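Long-range contacts in probable dehydrogenase (Bordetella bronchiseptica, PDB 3MOI), which probably catalyses an NAD(P)-dependent oxidation or reduction of a substrate not yet identified: residues A[122-127]-A[179-184]; A[150-155]-A[236-241]; A[155-160]-A[231-236]; A[166-171]-A[209-214]; A[173-178]-A[373-378]. All blocks are in the same frame, centred on the assembly; numbering follows the deposited sequence.

Five contacts trace how the polypeptide after the Rossmann-type sheet folds into the GFO/IDH/MocA-type part of the chain. Contact 1, centred about 5 Å from the centre of the chain, sets the loop after strand 118-120 against helix 179-190. Contacts 2 and 3, with centres about 10 Å apart, share Asp155 and Phe236: contact 2 sets the end of strand 145-153 against the loop after strand 225-231, and contact 3 joins the loops that follow both strands; both reach the second subunit. Contacts 4 and 5, whose centres lie about 8 Å apart, are coupled through the turn leading into helix 174-177. Segments 155-160, 166-171 and 173-178 follow in order, so one connection supplies the first segment of contacts 3, 4 and 5.

Contact 1. Residues A[122-127]-A[179-184]; sequences TSRSHD and LPHQID
Arg124 lays the start of its side chain over one face of the His181 imidazole, and the rest of the contact is arranged beside that pair. The methylene CG of Arg124 stands 3.6 Å from the ring centroid of His181, 20° off the ring normal, a CH-pi contact displaced toward the rim on the ND1 and CG side. With CG anti to its own carbonyl carbon (chi1 -64°), Arg124 sets this methylene on the ring, and bends at the next two torsions carry the guanidinium onward to a salt bridge with Glu247. At the ring edge, near its plane, lie Ser123 CA and Thr122 O.

Further along the helix, Asp184 turns its CB toward Ser125, whose OG comes within 3.6 Å of that carbon, while Asp184 OD2 lies 3.8 Å from Ser123 CB. These are van der Waals approaches: the carboxylate finds its polar partner in Thr368 through OD1, and Ser125 OG is hydrogen-bonded to Arg360. Phe300 adds an edge-to-face ring contact to His181. This buried packing joins the loop after strand 118-120 to helix 179-190, consistent with a junction between the Rossmann-type and C-terminal parts of a probable GFO/IDH/MocA-type dehydrogenase.

Contact 2. Residues A[150-155]-A[236-241]; sequences CFNYTD and FDSDEM
An Asx turn opens the short 3-10 segment 238-241 and presents it to the end of strand 145-153: Asp237 OD1 accepts from Asp239 N at 2.9 Å, met from above the carboxylate plane. Ser238, the next residue in the turn, grips the strand at Tyr153 from two atoms. Its OG accepts from Tyr153 N at 2.6 Å, with an N-H...O angle of 160°, and its backbone N donates to Tyr153 O at 3.2 Å. The small chi1 of Ser238 (38°) holds OG between its backbone N and carbonyl carbon, on the side of the strand. One water also donates to both Tyr153 O and Asp237 OD1, and another bridges Thr154 O and Phe236 O.

The rings meet in a T-shaped pair, the edge of Phe236 directed at the face of Tyr153, with centroids 5.5 Å apart and planes at 72°; Phe236 CD2 comes 3.7 Å from Tyr153 CG. Farther along, the sulfur of Met241 makes an oblique Met-aromatic contact with Phe151, SD lying 3.9 Å from CE2.

Tyr153 OH is hydrogen-bonded to Asn149 of the second subunit, and Phe236 meets Tyr322 of that subunit edge to face. The contact thus lies at the subunit interface, where strand 145-153, flanked by strands 225-231 and 302-307, receives the loop that leaves strand 225-231.

Contact 3. Residues A[155-160]-A[231-236]; sequences DFLYRP and SGYDHF
Gly232 and Leu157 make the hydrogen bond that links the two loops: Leu157 N donates to Gly232 O at 3.0 Å, with an N-H...O angle of 148°. The neighbouring Phe156 N lies close to the same oxygen but at a poor angle, so of these two amides it is that of Leu157 that bonds to the carbonyl.

Apolar contacts gather beside the bond. Leu157 and Tyr233 run side by side and point the same way, Leu157 CD2 resting 3.8 Å from Tyr233 CE1. Leu157 reaches this position with CG anti to the backbone N (chi1 -164°). The Tyr158 ring meets the backbone of the opposite loop instead: Tyr233 CA lies at its edge, and Tyr233 O is 3.5 Å from Tyr158 CE2. Both tyrosine hydroxyls find partners elsewhere, that of Tyr158 on Asp205 and that of Tyr233 on Leu204 N.

The charged residues pack through their carbon atoms. Asp155 CB comes 3.4 Å from Asp234 CG, while the carboxylates stay apart, with Asp155 OD1 4.6 Å from Asp234 OD2. Each has a polar partner of its own. Arg159 NE donates to Asp155 OD2 at 2.8 Å, in a salt bridge that lies within the guanidinium plane, and Asp234 OD1 accepts from Ala259 N in helix 258-265. These bonds would be expected to ease the repulsion between the two acids.

The two loops continue the parallel neighbours 145-153 and 225-231, so they meet just past the ends of two interior strands of the mixed sheet in the GFO/IDH/MocA-type domain.

Contact 4. Residues A[166-171]-A[209-214]; sequences LDTSKG and PTEGNC
Leu166 and Thr210 bring the backbones nearest, CA to CA 5.3 Å, where the loop entering the 3-10 segment 168-170 passes the connection leading to strand 213-220. Just beyond, a water ties the two chains by accepting from Thr168 N and donating to Pro209 O.

Thr168 is the polar centre. Its OG1 donates to Glu211 OE1 at 2.5 Å, a short bond that meets the carboxylate on the syn side and 29° out of its plane. Thr210 OG1 lies 2.7 Å from the same Thr168 OG1 and may donate to it, though Gly172 O competes for that proton. Glu211 is folded back by a bend at chi2 (81°), which brings its carboxylate across the Thr168 side chain at about a right angle. The methyl CG2 of Thr168 is 3.3 Å from the same OE1, so hydroxyl and methyl both border the acid oxygen.

Packing against the outer part of this cluster is lighter. Pro209 CD sits 3.5 Å from Leu166 O, and the Thr210 methyl turns toward the Leu166 backbone. On the turn itself, Asp167 OD1 accepts from both Ser169 N and Ser169 OG on one face of its carboxylate, forming an Asx turn that shapes the backbone around Thr168.

With Arg203 paired to OE2 and Thr168 to OE1, both carboxylate oxygens of the buried Glu211 have polar partners, an environment that probably favours its negative charge.

Contact 5. Residues A[173-178]-A[373-378]; sequences GIIYNQ and LAVLES
Leu373 meets the neighbouring helix at the hydroxyl end of Tyr176. Although its CB points away from segment 173-178, its branch returns to place CD2 3.9 Å from Tyr176 OH. Two residues on, Val375 faces Ile175, the pair at which the backbones approach most closely, CA to CA 7.9 Å. Methyl meets methyl here, with Val375 CG1 4.1 Å from Ile175 CD1 and the two side chains running at a slant to each other. Val375 holds CG1 anti to its backbone N (chi1 167°), directing that branch at the isoleucine while CG2 takes the place beside the backbone N.

Leu376 follows and divides its two methyls between two partners. CD2 lies 4.1 Å from Ile175 CG1; CD1 is directed instead to the end of the tyrosine, 3.6 Å from Tyr176 OH and 4.2 Å from Tyr176 CZ. Leu376 thus fits between Ile175 and Tyr176, crossing the tyrosine at about a right angle and meeting its ring obliquely. The joint is made by apolar side chains, with the tyrosine oxygen in van der Waals contact with leucine methyls.

At the start of the shorter helix, Asn177 ND2 donates to the O of the N-cap residue Gly173 at 2.7 Å and also to Gly171 O, which ties the helix to the turn before it. The contact lies beside the mixed sheet: Val375 rests on Ala199 and Thr201 of strand 194-202 and on Cys214 of strand 213-220, and Ile175 also touches Thr201. Helices 174-177 and 362-381 therefore pack against each other and against these adjacent strands.

Contact 1. Residues A[122-127]-A[179-184]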
# COMPACT_ATOMS: atom_id res chain seq x y z
N THR A 122 12.74 -12.45 18.10
CA THR A 122 11.34 -11.96 18.17
C THR A 122 11.05 -10.94 17.09
O THR A 122 10.89 -9.75 17.35
CB THR A 122 10.70 -11.61 19.49
OG1 THR A 122 10.87 -12.66 20.47
CG2 THR A 122 9.17 -11.54 19.23
N SER A 123 11.03 -11.41 15.84
CA SER A 123 10.47 -10.58 14.86
C SER A 123 8.96 -10.78 14.79
O SER A 123 8.37 -11.76 15.29
CB SER A 123 11.17 -10.75 13.50
OG SER A 123 10.78 -11.91 12.83
N ARG A 124 8.33 -9.83 14.12
CA ARG A 124 6.92 -9.94 13.85
C ARG A 124 6.75 -11.06 12.86
O ARG A 124 5.66 -11.51 12.67
CB ARG A 124 6.38 -8.63 13.33
CG ARG A 124 6.48 -7.51 14.37
CD ARG A 124 5.18 -7.34 15.11
NE ARG A 124 5.08 -8.25 16.26
CZ ARG A 124 5.17 -7.86 17.53
NH1 ARG A 124 5.06 -8.74 18.52
NH2 ARG A 124 5.38 -6.59 17.82
N SER A 125 7.83 -11.54 12.22
CA SER A 125 7.70 -12.75 11.40
C SER A 125 7.51 -14.04 12.21
O SER A 125 7.07 -15.07 11.69
CB SER A 125 8.82 -12.90 10.36
OG SER A 125 10.05 -13.27 10.94
N HIS A 126 7.80 -13.99 13.50
CA HIS A 126 7.37 -15.09 14.36
C HIS A 126 5.85 -15.05 14.68
O HIS A 126 5.31 -16.04 15.16
CB HIS A 126 8.15 -15.11 15.67
CG HIS A 126 9.59 -15.34 15.49
ND1 HIS A 126 10.13 -16.60 15.33
CD2 HIS A 126 10.63 -14.47 15.43
CE1 HIS A 126 11.44 -16.50 15.17
NE2 HIS A 126 11.76 -15.21 15.22
N ASP A 127 5.20 -13.90 14.45
CA ASP A 127 3.77 -13.80 14.62
C ASP A 127 3.12 -14.98 13.94
O ASP A 127 3.42 -15.25 12.79
CB ASP A 127 3.18 -12.55 14.00
CG ASP A 127 3.52 -11.29 14.77
OD1 ASP A 127 4.21 -11.42 15.79
OD2 ASP A 127 3.14 -10.16 14.28
N LEU A 179 11.46 -1.51 9.84
CA LEU A 179 11.47 -2.14 8.55
C LEU A 179 11.87 -3.64 8.62
O LEU A 179 11.35 -4.47 7.89
CB LEU A 179 12.42 -1.35 7.67
CG LEU A 179 11.81 -0.35 6.69
CD1 LEU A 179 10.50 0.29 7.16
CD2 LEU A 179 12.84 0.69 6.19
N PRO A 180 12.80 -4.01 9.53
CA PRO A 180 13.12 -5.43 9.53
C PRO A 180 11.90 -6.33 9.77
O PRO A 180 11.82 -7.44 9.24
CB PRO A 180 14.22 -5.58 10.62
CG PRO A 180 14.94 -4.29 10.58
CD PRO A 180 13.78 -3.23 10.28
N HIS A 181 10.92 -5.84 10.51
CA HIS A 181 9.70 -6.64 10.71
C HIS A 181 8.97 -6.91 9.39
O HIS A 181 8.50 -8.03 9.14
CB HIS A 181 8.78 -5.96 11.71
CG HIS A 181 9.33 -5.87 13.10
ND1 HIS A 181 9.84 -6.97 13.77
CD2 HIS A 181 9.35 -4.84 13.98
CE1 HIS A 181 10.24 -6.60 14.98
NE2 HIS A 181 9.93 -5.32 15.14
N GLN A 182 8.94 -5.95 8.50
CA GLN A 182 8.30 -6.17 7.24
C GLN A 182 9.19 -7.00 6.35
O GLN A 182 8.74 -7.92 5.68
CB GLN A 182 7.96 -4.82 6.57
CG GLN A 182 6.92 -4.04 7.34
CD GLN A 182 6.70 -2.67 6.86
OE1 GLN A 182 7.63 -1.95 6.67
NE2 GLN A 182 5.44 -2.26 6.70
N ILE A 183 10.48 -6.71 6.36
CA ILE A 183 11.35 -7.40 5.47
C ILE A 183 11.31 -8.86 5.87
O ILE A 183 11.20 -9.72 5.02
CB ILE A 183 12.78 -6.86 5.55
CG1 ILE A 183 12.86 -5.40 5.07
CG2 ILE A 183 13.77 -7.73 4.72
CD1 ILE A 183 14.23 -4.78 5.38
N ASP A 184 11.42 -9.16 7.16
CA ASP A 184 11.47 -10.56 7.56
C ASP A 184 10.18 -11.27 7.25
O ASP A 184 10.19 -12.47 6.93
CB ASP A 184 11.75 -10.71 9.05
CG ASP A 184 13.17 -10.33 9.43
OD1 ASP A 184 14.09 -10.43 8.59
OD2 ASP A 184 13.35 -9.88 10.57

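Contact 2. Residues A[150-155]-A[236-241]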
# COMPACT_ATOMS: atom_id res chain seq x y z
N CYS A 150 2.46 -4.48 1.95
CA CYS A 150 2.50 -4.33 3.40
C CYS A 150 2.56 -2.87 3.71
O CYS A 150 3.42 -2.20 3.16
CB CYS A 150 3.78 -4.99 3.98
SG CYS A 150 3.93 -6.71 3.39
N PHE A 151 1.77 -2.39 4.67
CA PHE A 151 1.99 -1.03 5.18
C PHE A 151 1.68 -0.97 6.66
O PHE A 151 0.97 -1.81 7.18
CB PHE A 151 1.20 0.03 4.38
CG PHE A 151 -0.28 -0.22 4.36
CD1 PHE A 151 -0.83 -1.10 3.44
CD2 PHE A 151 -1.11 0.34 5.33
CE1 PHE A 151 -2.17 -1.39 3.44
CE2 PHE A 151 -2.47 0.05 5.37
CZ PHE A 151 -3.01 -0.81 4.42
N ASN A 152 2.26 0.01 7.34
CA ASN A 152 2.07 0.20 8.77
C ASN A 152 2.25 1.67 8.96
O ASN A 152 3.28 2.16 8.59
CB ASN A 152 3.12 -0.58 9.53
CG ASN A 152 2.71 -0.85 11.00
OD1 ASN A 152 1.67 -0.40 11.44
ND2 ASN A 152 3.56 -1.60 11.75
N TYR A 153 1.25 2.37 9.42
CA TYR A 153 1.37 3.76 9.88
C TYR A 153 1.19 3.72 11.40
O TYR A 153 0.24 3.09 11.92
CB TYR A 153 0.26 4.66 9.24
CG TYR A 153 0.36 4.72 7.73
CD1 TYR A 153 0.11 3.62 6.94
CD2 TYR A 153 0.73 5.89 7.08
CE1 TYR A 153 0.23 3.68 5.56
CE2 TYR A 153 0.85 5.95 5.71
CZ TYR A 153 0.63 4.85 4.96
OH TYR A 153 0.74 4.96 3.59
N THR A 154 2.04 4.46 12.11
CA THR A 154 2.41 4.13 13.51
C THR A 154 2.78 5.40 14.24
O THR A 154 2.81 6.46 13.60
CB THR A 154 3.62 3.28 13.40
OG1 THR A 154 3.20 1.92 13.40
CG2 THR A 154 4.61 3.54 14.38
N ASP A 155 3.03 5.30 15.56
CA ASP A 155 3.49 6.46 16.33
C ASP A 155 4.91 6.33 16.87
O ASP A 155 5.30 7.05 17.83
CB ASP A 155 2.53 6.77 17.46
CG ASP A 155 2.55 5.71 18.56
OD1 ASP A 155 1.69 5.86 19.51
OD2 ASP A 155 3.39 4.76 18.46
N PHE A 236 -1.65 9.13 10.54
CA PHE A 236 -2.62 8.05 10.29
C PHE A 236 -2.24 6.90 11.20
O PHE A 236 -1.06 6.75 11.58
CB PHE A 236 -2.66 7.62 8.83
CG PHE A 236 -3.66 6.52 8.56
CD1 PHE A 236 -4.99 6.71 8.85
CD2 PHE A 236 -3.27 5.32 8.07
CE1 PHE A 236 -5.90 5.71 8.62
CE2 PHE A 236 -4.19 4.32 7.86
CZ PHE A 236 -5.51 4.52 8.13
N ASP A 237 -3.24 6.10 11.58
CA ASP A 237 -2.98 4.92 12.40
C ASP A 237 -3.67 3.77 11.76
O ASP A 237 -4.90 3.71 11.75
CB ASP A 237 -3.50 5.11 13.81
CG ASP A 237 -3.41 3.83 14.64
OD1 ASP A 237 -2.98 2.77 14.11
OD2 ASP A 237 -3.79 3.88 15.84
N SER A 238 -2.86 2.84 11.27
CA SER A 238 -3.34 1.80 10.37
C SER A 238 -4.01 0.65 11.09
O SER A 238 -4.55 -0.24 10.46
CB SER A 238 -2.21 1.29 9.42
OG SER A 238 -0.95 1.18 10.06
N ASP A 239 -4.01 0.65 12.41
CA ASP A 239 -4.80 -0.35 13.09
C ASP A 239 -6.31 -0.17 12.75
O ASP A 239 -7.10 -1.12 12.80
CB ASP A 239 -4.52 -0.33 14.58
CG ASP A 239 -3.03 -0.65 14.94
OD1 ASP A 239 -2.34 -1.36 14.16
OD2 ASP A 239 -2.58 -0.20 16.02
N GLU A 240 -6.70 1.03 12.30
CA GLU A 240 -8.02 1.21 11.72
C GLU A 240 -8.30 0.24 10.58
O GLU A 240 -9.44 -0.11 10.33
CB GLU A 240 -8.21 2.64 11.22
CG GLU A 240 -9.65 2.91 10.75
CD GLU A 240 -9.94 4.38 10.55
OE1 GLU A 240 -9.13 5.22 11.00
OE2 GLU A 240 -10.97 4.72 9.92
N MET A 241 -7.28 -0.18 9.84
CA MET A 241 -7.52 -1.06 8.70
C MET A 241 -7.23 -2.48 9.11
O MET A 241 -7.34 -3.40 8.31
CB MET A 241 -6.72 -0.60 7.48
CG MET A 241 -7.31 0.69 6.78
SD MET A 241 -6.15 1.32 5.55
CE MET A 241 -7.13 2.75 5.26
O HOH W 1 -0.69 1.67 14.06
O HOH W 2 1.35 7.69 11.71

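Contact 3. Residues A[155-160]-A[231-236]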
# COMPACT_ATOMS: atom_id res chain seq x y z
N ASP A 155 3.03 5.30 15.56
CA ASP A 155 3.49 6.46 16.33
C ASP A 155 4.91 6.33 16.87
O ASP A 155 5.30 7.05 17.83
CB ASP A 155 2.53 6.77 17.46
CG ASP A 155 2.55 5.71 18.56
OD1 ASP A 155 1.69 5.86 19.51
OD2 ASP A 155 3.39 4.76 18.46
N PHE A 156 5.68 5.48 16.21
CA PHE A 156 6.97 5.02 16.66
C PHE A 156 7.89 6.19 16.95
O PHE A 156 8.54 6.27 18.00
CB PHE A 156 7.58 4.10 15.58
CG PHE A 156 9.02 3.77 15.79
CD1 PHE A 156 9.41 2.62 16.48
CD2 PHE A 156 9.99 4.57 15.26
CE1 PHE A 156 10.75 2.30 16.69
CE2 PHE A 156 11.35 4.25 15.44
CZ PHE A 156 11.72 3.12 16.17
N LEU A 157 7.98 7.12 16.03
CA LEU A 157 8.98 8.15 16.24
C LEU A 157 8.66 8.97 17.51
O LEU A 157 9.56 9.57 18.07
CB LEU A 157 9.09 9.08 15.02
CG LEU A 157 10.39 9.92 15.04
CD1 LEU A 157 11.55 9.02 14.79
CD2 LEU A 157 10.37 11.10 14.04
N TYR A 158 7.40 9.02 17.95
CA TYR A 158 7.06 9.85 19.09
C TYR A 158 6.84 9.06 20.39
O TYR A 158 6.31 9.59 21.32
CB TYR A 158 5.88 10.76 18.75
CG TYR A 158 6.29 11.74 17.65
CD1 TYR A 158 6.89 12.95 17.95
CD2 TYR A 158 6.15 11.40 16.32
CE1 TYR A 158 7.30 13.84 16.94
CE2 TYR A 158 6.56 12.27 15.32
CZ TYR A 158 7.13 13.48 15.64
OH TYR A 158 7.50 14.31 14.62
N ARG A 159 7.27 7.80 20.45
CA ARG A 159 7.36 7.10 21.71
C ARG A 159 8.60 7.63 22.42
O ARG A 159 9.46 8.22 21.80
CB ARG A 159 7.47 5.59 21.47
CG ARG A 159 6.41 5.06 20.55
CD ARG A 159 6.33 3.57 20.53
NE ARG A 159 5.44 3.15 19.45
CZ ARG A 159 5.57 2.04 18.71
NH1 ARG A 159 6.55 1.17 18.92
NH2 ARG A 159 4.69 1.83 17.73
N PRO A 160 8.68 7.46 23.73
CA PRO A 160 9.80 8.01 24.48
C PRO A 160 11.15 7.37 24.17
O PRO A 160 11.29 6.17 24.30
CB PRO A 160 9.40 7.73 25.94
CG PRO A 160 7.93 7.75 25.92
CD PRO A 160 7.53 7.16 24.61
N SER A 231 5.30 4.49 8.05
CA SER A 231 5.38 5.88 8.55
C SER A 231 5.07 5.90 10.06
O SER A 231 4.16 5.19 10.53
CB SER A 231 4.37 6.74 7.83
OG SER A 231 4.42 8.08 8.25
N GLY A 232 5.85 6.68 10.80
CA GLY A 232 5.88 6.60 12.27
C GLY A 232 5.61 7.92 12.96
O GLY A 232 5.89 8.07 14.13
N TYR A 233 5.03 8.88 12.23
CA TYR A 233 4.92 10.25 12.73
C TYR A 233 3.68 10.48 13.60
O TYR A 233 3.38 11.61 13.99
CB TYR A 233 4.97 11.23 11.55
CG TYR A 233 6.29 11.15 10.77
CD1 TYR A 233 7.49 11.57 11.33
CD2 TYR A 233 6.33 10.63 9.47
CE1 TYR A 233 8.70 11.49 10.63
CE2 TYR A 233 7.55 10.52 8.76
CZ TYR A 233 8.73 10.95 9.35
OH TYR A 233 9.90 10.86 8.67
N ASP A 234 2.96 9.40 13.93
CA ASP A 234 1.78 9.47 14.78
C ASP A 234 0.64 10.25 14.13
O ASP A 234 -0.13 10.98 14.82
CB ASP A 234 2.11 10.11 16.13
CG ASP A 234 1.03 9.85 17.18
OD1 ASP A 234 1.19 10.34 18.32
OD2 ASP A 234 0.01 9.17 16.84
N HIS A 235 0.51 10.09 12.81
CA HIS A 235 -0.56 10.73 12.08
C HIS A 235 -1.55 9.63 11.77
O HIS A 235 -2.25 9.20 12.66
CB HIS A 235 -0.03 11.40 10.84
CG HIS A 235 0.78 12.61 11.14
ND1 HIS A 235 1.78 13.06 10.29
CD2 HIS A 235 0.75 13.48 12.18
CE1 HIS A 235 2.32 14.16 10.80
NE2 HIS A 235 1.71 14.44 11.94
N PHE A 236 -1.65 9.13 10.54
CA PHE A 236 -2.62 8.05 10.29
C PHE A 236 -2.24 6.90 11.20
O PHE A 236 -1.06 6.75 11.58
CB PHE A 236 -2.66 7.62 8.83
CG PHE A 236 -3.66 6.52 8.56
CD1 PHE A 236 -4.99 6.71 8.85
CD2 PHE A 236 -3.27 5.32 8.07
CE1 PHE A 236 -5.90 5.71 8.62
CE2 PHE A 236 -4.19 4.32 7.86
CZ PHE A 236 -5.51 4.52 8.13

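Contact 4. Residues A[166-171]-A[209-214]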
# COMPACT_ATOMS: atom_id res chain seq x y z
N LEU A 166 17.55 8.68 18.24
CA LEU A 166 17.21 9.66 17.17
C LEU A 166 18.44 10.06 16.33
O LEU A 166 18.53 11.20 15.81
CB LEU A 166 16.52 10.92 17.75
CG LEU A 166 15.37 10.58 18.70
CD1 LEU A 166 14.86 11.81 19.47
CD2 LEU A 166 14.25 9.86 17.95
N ASP A 167 19.39 9.12 16.22
CA ASP A 167 20.56 9.24 15.38
C ASP A 167 20.75 7.95 14.58
O ASP A 167 21.21 6.90 15.08
CB ASP A 167 21.78 9.52 16.25
CG ASP A 167 23.08 9.76 15.43
OD1 ASP A 167 23.09 9.53 14.20
OD2 ASP A 167 24.10 10.17 16.05
N THR A 168 20.38 8.02 13.32
CA THR A 168 20.54 6.88 12.44
C THR A 168 21.95 6.29 12.53
O THR A 168 22.10 5.09 12.48
CB THR A 168 20.22 7.25 10.97
OG1 THR A 168 18.88 7.76 10.90
CG2 THR A 168 20.37 6.01 10.02
N SER A 169 22.98 7.14 12.67
CA SER A 169 24.35 6.67 12.78
C SER A 169 24.56 5.75 14.00
O SER A 169 25.46 4.94 14.02
CB SER A 169 25.34 7.87 12.84
OG SER A 169 25.46 8.39 14.16
N LYS A 170 23.70 5.86 15.00
CA LYS A 170 23.84 5.05 16.21
C LYS A 170 22.83 3.96 16.23
O LYS A 170 22.64 3.32 17.28
CB LYS A 170 23.62 5.89 17.47
CG LYS A 170 24.30 7.26 17.48
CD LYS A 170 25.68 7.23 18.10
CE LYS A 170 26.18 8.66 18.43
NZ LYS A 170 26.28 8.91 19.89
N GLY A 171 22.14 3.77 15.13
CA GLY A 171 21.14 2.70 15.08
C GLY A 171 19.69 3.09 15.25
O GLY A 171 18.79 2.23 15.32
N PRO A 209 15.83 13.73 14.12
CA PRO A 209 16.27 13.61 12.74
C PRO A 209 16.77 12.24 12.37
O PRO A 209 17.91 12.08 11.98
CB PRO A 209 17.39 14.66 12.65
CG PRO A 209 17.97 14.71 13.97
CD PRO A 209 16.92 14.21 14.97
N THR A 210 15.90 11.26 12.49
CA THR A 210 16.19 9.97 11.99
C THR A 210 15.05 9.62 11.05
O THR A 210 14.10 10.35 10.94
CB THR A 210 16.35 8.94 13.12
OG1 THR A 210 16.75 7.67 12.55
CG2 THR A 210 15.06 8.78 13.90
N GLU A 211 15.14 8.50 10.36
CA GLU A 211 14.15 8.16 9.40
C GLU A 211 12.85 7.83 10.12
O GLU A 211 12.82 6.97 10.98
CB GLU A 211 14.61 6.96 8.56
CG GLU A 211 15.67 7.30 7.52
CD GLU A 211 17.09 7.39 8.04
OE1 GLU A 211 17.33 6.84 9.13
OE2 GLU A 211 17.96 8.04 7.36
N GLY A 212 11.79 8.51 9.76
CA GLY A 212 10.47 8.14 10.19
C GLY A 212 9.52 7.55 9.16
O GLY A 212 8.52 6.95 9.56
N ASN A 213 9.78 7.70 7.85
CA ASN A 213 8.97 6.99 6.84
C ASN A 213 9.73 6.42 5.68
O ASN A 213 10.77 6.91 5.25
CB ASN A 213 7.88 7.89 6.29
CG ASN A 213 8.43 9.12 5.52
OD1 ASN A 213 9.17 9.90 6.06
ND2 ASN A 213 8.04 9.28 4.30
N CYS A 214 9.13 5.43 5.05
CA CYS A 214 9.79 4.81 3.94
C CYS A 214 8.81 4.24 3.01
O CYS A 214 7.89 3.60 3.45
CB CYS A 214 10.60 3.66 4.45
SG CYS A 214 11.27 2.58 3.15
O HOH W 3 19.94 10.44 12.12

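Contact 5. Residues A[173-178]-A[373-378]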
# COMPACT_ATOMS: atom_id res chain seq x y z
N GLY A 173 15.93 4.96 14.45
CA GLY A 173 15.00 5.19 13.39
C GLY A 173 14.48 3.93 12.77
O GLY A 173 14.91 2.79 13.08
N ILE A 174 13.56 4.16 11.85
CA ILE A 174 12.75 3.10 11.41
C ILE A 174 13.48 2.11 10.51
O ILE A 174 12.99 0.99 10.36
CB ILE A 174 11.44 3.59 10.71
CG1 ILE A 174 11.71 4.24 9.38
CG2 ILE A 174 10.63 4.54 11.60
CD1 ILE A 174 10.77 3.67 8.25
N ILE A 175 14.62 2.47 9.92
CA ILE A 175 15.26 1.56 9.02
C ILE A 175 15.76 0.31 9.74
O ILE A 175 15.72 -0.84 9.21
CB ILE A 175 16.47 2.20 8.27
CG1 ILE A 175 16.05 3.35 7.32
CG2 ILE A 175 17.25 1.09 7.44
CD1 ILE A 175 14.73 3.23 6.69
N TYR A 176 16.26 0.51 10.93
CA TYR A 176 16.81 -0.61 11.68
C TYR A 176 15.87 -1.19 12.75
O TYR A 176 16.10 -2.29 13.26
CB TYR A 176 18.06 -0.12 12.38
CG TYR A 176 19.18 0.28 11.49
CD1 TYR A 176 19.81 -0.67 10.66
CD2 TYR A 176 19.69 1.60 11.52
CE1 TYR A 176 20.88 -0.31 9.85
CE2 TYR A 176 20.75 1.98 10.68
CZ TYR A 176 21.36 1.02 9.87
OH TYR A 176 22.48 1.34 9.10
N ASN A 177 14.85 -0.44 13.12
CA ASN A 177 14.01 -0.79 14.29
C ASN A 177 12.58 -1.18 13.91
O ASN A 177 11.79 -1.62 14.76
CB ASN A 177 14.06 0.39 15.26
CG ASN A 177 15.49 0.67 15.73
OD1 ASN A 177 16.06 -0.11 16.47
ND2 ASN A 177 16.09 1.77 15.24
N GLN A 178 12.21 -0.98 12.64
CA GLN A 178 10.84 -1.28 12.20
C GLN A 178 10.80 -2.04 10.84
O GLN A 178 10.21 -3.12 10.70
CB GLN A 178 10.06 0.02 12.14
CG GLN A 178 9.75 0.66 13.54
CD GLN A 178 8.71 -0.18 14.32
OE1 GLN A 178 9.06 -1.12 15.05
NE2 GLN A 178 7.45 0.11 14.11
N LEU A 373 20.44 -1.88 4.35
CA LEU A 373 21.48 -1.00 3.76
C LEU A 373 21.09 -0.60 2.35
O LEU A 373 21.36 0.53 1.93
CB LEU A 373 22.89 -1.63 3.76
CG LEU A 373 23.46 -1.87 5.20
CD1 LEU A 373 24.72 -2.74 5.24
CD2 LEU A 373 23.71 -0.57 5.95
N ALA A 374 20.42 -1.48 1.63
CA ALA A 374 20.07 -1.21 0.26
C ALA A 374 18.94 -0.18 0.21
O ALA A 374 18.89 0.67 -0.70
CB ALA A 374 19.72 -2.51 -0.48
N VAL A 375 18.08 -0.18 1.22
CA VAL A 375 17.08 0.89 1.37
C VAL A 375 17.78 2.24 1.58
O VAL A 375 17.41 3.25 0.95
CB VAL A 375 16.13 0.61 2.55
CG1 VAL A 375 15.32 1.87 2.89
CG2 VAL A 375 15.18 -0.61 2.19
N LEU A 376 18.81 2.27 2.43
CA LEU A 376 19.53 3.52 2.62
C LEU A 376 20.20 3.95 1.31
O LEU A 376 20.04 5.11 0.95
CB LEU A 376 20.55 3.46 3.75
CG LEU A 376 19.99 3.44 5.19
CD1 LEU A 376 21.07 2.94 6.17
CD2 LEU A 376 19.43 4.80 5.62
N GLU A 377 20.88 3.04 0.58
CA GLU A 377 21.50 3.42 -0.67
C GLU A 377 20.50 3.88 -1.73
O GLU A 377 20.73 4.90 -2.40
CB GLU A 377 22.32 2.29 -1.24
CG GLU A 377 23.02 2.64 -2.55
CD GLU A 377 23.86 1.49 -3.15
OE1 GLU A 377 24.23 0.54 -2.40
OE2 GLU A 377 24.15 1.54 -4.39
N SER A 378 19.41 3.13 -1.91
CA SER A 378 18.46 3.42 -2.98
C SER A 378 17.86 4.80 -2.75
O SER A 378 17.61 5.53 -3.69
CB SER A 378 17.33 2.42 -3.01
OG SER A 378 16.45 2.73 -4.04